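Local structure of alanine racemase (Oenococcus oeni PSU-1, 3HUR) at residues F55-S60 and E380-N385. The protein belongs to the alanine racemase family, whose members pair an N-terminal TIM-type barrel with a C-terminal domain rich in beta strands. Residues are numbered along the deposited sequence; the frame is centred on the assembly and turned at random.
Sequences FQETAS and EVIGAN
With chi1 at 167°, Val381 swings CG1 to the far side from its amide nitrogen, beside the carbonyl carbon, and Glu57 bends its chain at chi2 (82°), which together bring one methyl branch up against a carboxylate. The two side chains cross at about a right angle. CG1 of Val381 lies 3.6 Å from OE2 of Glu57. OE1 of Glu57 stands farther from CG1 of Val381, at 4.1 Å. The contact is van der Waals in kind, since a methyl offers the acid neither a donor nor a charge. Closer to the backbone, CG2 of Ile382 comes within 4.2 Å of CB of Glu57, so the aliphatic root of the acid also meets a hydrocarbon branch. Only about 100 Å² is buried in all, and Glu57 and Val381 both remain exposed at the surface. Leu378 of helix 377-381 extends the patch, touching Glu57 and Thr58, while Ile382 reaches Leu16 of helix 16-30. Past the contact, Gly383 O accepts a hydrogen bond from Gln77 NE2 of the second subunit. Both segments leave their helices here: Ser60 N donates a hydrogen bond to Phe55 O (3.1 Å) around Ala59, and Gly383 N donates one to Glu380 O; Ala59 and Gly383 both have positive phi. The contact thus brings together the C-terminal ends of two helices closed by Schellman motifs, one from the N-terminal barrel and one from the short helix near the chain's C-terminus.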
ATOM      1  N   PHE A  55      10.821 -33.483 -11.908  1.00 33.98           N
ATOM      2  CA  PHE A  55      11.251 -33.619 -13.284  1.00 34.55           C
ATOM      3  C   PHE A  55      12.260 -34.764 -13.465  1.00 36.29           C
ATOM      4  O   PHE A  55      12.290 -35.361 -14.546  1.00 37.03           O
ATOM      5  CB  PHE A  55      11.864 -32.328 -13.826  1.00 33.56           C
ATOM      6  CG  PHE A  55      10.951 -31.139 -13.796  1.00 28.06           C
ATOM      7  CD1 PHE A  55       9.607 -31.271 -13.914  1.00 25.47           C
ATOM      8  CD2 PHE A  55      11.471 -29.870 -13.646  1.00 25.35           C
ATOM      9  CE1 PHE A  55       8.798 -30.153 -13.894  1.00 26.51           C
ATOM     10  CE2 PHE A  55      10.676 -28.771 -13.629  1.00 23.54           C
ATOM     11  CZ  PHE A  55       9.343 -28.905 -13.739  1.00 23.93           C
ATOM     12  N   GLN A  56      13.096 -35.027 -12.448  1.00 37.21           N
ATOM     13  CA  GLN A  56      14.119 -36.115 -12.510  1.00 38.18           C
ATOM     14  C   GLN A  56      13.455 -37.493 -12.499  1.00 38.90           C
ATOM     15  O   GLN A  56      13.858 -38.396 -13.208  1.00 39.23           O
ATOM     16  CB  GLN A  56      15.110 -36.036 -11.340  1.00 38.09           C
ATOM     17  CG  GLN A  56      16.337 -36.908 -11.512  1.00 36.85           C
ATOM     18  CD  GLN A  56      17.397 -36.699 -10.423  1.00 36.48           C
ATOM     19  OE1 GLN A  56      18.355 -35.951 -10.606  1.00 39.57           O
ATOM     20  NE2 GLN A  56      17.225 -37.354  -9.292  1.00 34.61           N
ATOM     21  N   GLU A  57      12.390 -37.624 -11.728  1.00 39.60           N
ATOM     22  CA  GLU A  57      11.779 -38.901 -11.507  1.00 39.92           C
ATOM     23  C   GLU A  57      10.953 -39.306 -12.696  1.00 39.35           C
ATOM     24  O   GLU A  57      10.777 -40.508 -12.950  1.00 39.43           O
ATOM     25  CB  GLU A  57      10.923 -38.885 -10.232  1.00 40.52           C
ATOM     26  CG  GLU A  57       9.561 -39.682 -10.305  1.00 42.55           C
ATOM     27  CD  GLU A  57       9.705 -41.177 -10.076  1.00 45.33           C
ATOM     28  OE1 GLU A  57      10.812 -41.596  -9.725  1.00 47.92           O
ATOM     29  OE2 GLU A  57       8.708 -41.929 -10.223  1.00 48.43           O
ATOM     30  N   THR A  58      10.394 -38.323 -13.380  1.00 38.60           N
ATOM     31  CA  THR A  58       9.547 -38.594 -14.533  1.00 38.30           C
ATOM     32  C   THR A  58      10.344 -38.495 -15.824  1.00 38.50           C
ATOM     33  O   THR A  58       9.820 -38.736 -16.890  1.00 39.20           O
ATOM     34  CB  THR A  58       8.405 -37.586 -14.634  1.00 38.49           C
ATOM     35  OG1 THR A  58       8.947 -36.242 -14.642  1.00 37.66           O
ATOM     36  CG2 THR A  58       7.441 -37.795 -13.497  1.00 36.94           C
ATOM     37  N   ALA A  59      11.601 -38.094 -15.726  1.00 38.85           N
ATOM     38  CA  ALA A  59      12.473 -37.995 -16.893  1.00 39.37           C
ATOM     39  C   ALA A  59      11.977 -36.934 -17.881  1.00 38.97           C
ATOM     40  O   ALA A  59      12.325 -36.964 -19.064  1.00 39.58           O
ATOM     41  CB  ALA A  59      12.597 -39.344 -17.581  1.00 38.68           C
ATOM     42  N   SER A  60      11.200 -35.979 -17.373  1.00 38.22           N
ATOM     43  CA  SER A  60      10.534 -35.012 -18.217  1.00 36.98           C
ATOM     44  C   SER A  60      11.405 -33.821 -18.496  1.00 36.02           C
ATOM     45  O   SER A  60      11.066 -33.003 -19.370  1.00 36.79           O
ATOM     46  CB  SER A  60       9.187 -34.622 -17.626  1.00 36.93           C
ATOM     47  OG  SER A  60       9.349 -33.876 -16.446  1.00 38.68           O
ATOM     48  N   GLU A 380       3.795 -37.551  -3.601  1.00 41.96           N
ATOM     49  CA  GLU A 380       3.933 -38.712  -2.700  1.00 43.30           C
ATOM     50  C   GLU A 380       5.269 -39.407  -2.991  1.00 42.92           C
ATOM     51  O   GLU A 380       6.116 -39.551  -2.078  1.00 42.61           O
ATOM     52  CB  GLU A 380       2.746 -39.667  -2.980  1.00 44.57           C
ATOM     53  CG  GLU A 380       2.189 -40.594  -1.885  1.00 49.05           C
ATOM     54  CD  GLU A 380       0.984 -41.504  -2.422  1.00 56.14           C
ATOM     55  OE1 GLU A 380       0.811 -41.711  -3.671  1.00 58.06           O
ATOM     56  OE2 GLU A 380       0.202 -42.023  -1.579  1.00 60.22           O
ATOM     57  N   VAL A 381       5.473 -39.767  -4.272  1.00 42.25           N
ATOM     58  CA  VAL A 381       6.657 -40.515  -4.716  1.00 42.04           C
ATOM     59  C   VAL A 381       7.977 -39.801  -4.426  1.00 42.87           C
ATOM     60  O   VAL A 381       8.964 -40.458  -4.066  1.00 43.62           O
ATOM     61  CB  VAL A 381       6.621 -40.824  -6.261  1.00 42.76           C
ATOM     62  CG1 VAL A 381       8.000 -41.324  -6.760  1.00 41.06           C
ATOM     63  CG2 VAL A 381       5.479 -41.815  -6.639  1.00 40.08           C
ATOM     64  N   ILE A 382       8.033 -38.470  -4.575  1.00 42.62           N
ATOM     65  CA  ILE A 382       9.307 -37.762  -4.313  1.00 42.39           C
ATOM     66  C   ILE A 382       9.491 -37.333  -2.847  1.00 42.87           C
ATOM     67  O   ILE A 382      10.521 -36.760  -2.482  1.00 42.16           O
ATOM     68  CB  ILE A 382       9.529 -36.587  -5.290  1.00 42.23           C
ATOM     69  CG1 ILE A 382       8.492 -35.484  -5.071  1.00 42.05           C
ATOM     70  CG2 ILE A 382       9.440 -37.080  -6.709  1.00 40.52           C
ATOM     71  CD1 ILE A 382       8.939 -34.153  -5.559  1.00 40.91           C
ATOM     72  N   GLY A 383       8.504 -37.633  -2.008  1.00 44.10           N
ATOM     73  CA  GLY A 383       8.617 -37.410  -0.562  1.00 45.72           C
ATOM     74  C   GLY A 383       8.301 -35.993  -0.116  1.00 47.42           C
ATOM     75  O   GLY A 383       8.844 -35.521   0.877  1.00 48.37           O
ATOM     76  N   ALA A 384       7.429 -35.307  -0.852  1.00 48.71           N
ATOM     77  CA  ALA A 384       7.110 -33.911  -0.585  1.00 49.86           C
ATOM     78  C   ALA A 384       5.664 -33.745  -0.125  1.00 51.32           C
ATOM     79  O   ALA A 384       5.274 -32.638   0.199  1.00 51.33           O
ATOM     80  CB  ALA A 384       7.356 -33.084  -1.823  1.00 49.21           C
ATOM     81  N   ASN A 385       4.882 -34.833  -0.110  1.00 53.84           N
ATOM     82  CA  ASN A 385       3.443 -34.817   0.256  1.00 55.76           C
ATOM     83  C   ASN A 385       3.248 -35.471   1.592  1.00 57.68           C
ATOM     84  O   ASN A 385       3.053 -36.688   1.656  1.00 58.66           O
ATOM     85  CB  ASN A 385       2.574 -35.582  -0.751  1.00 55.34           C
TER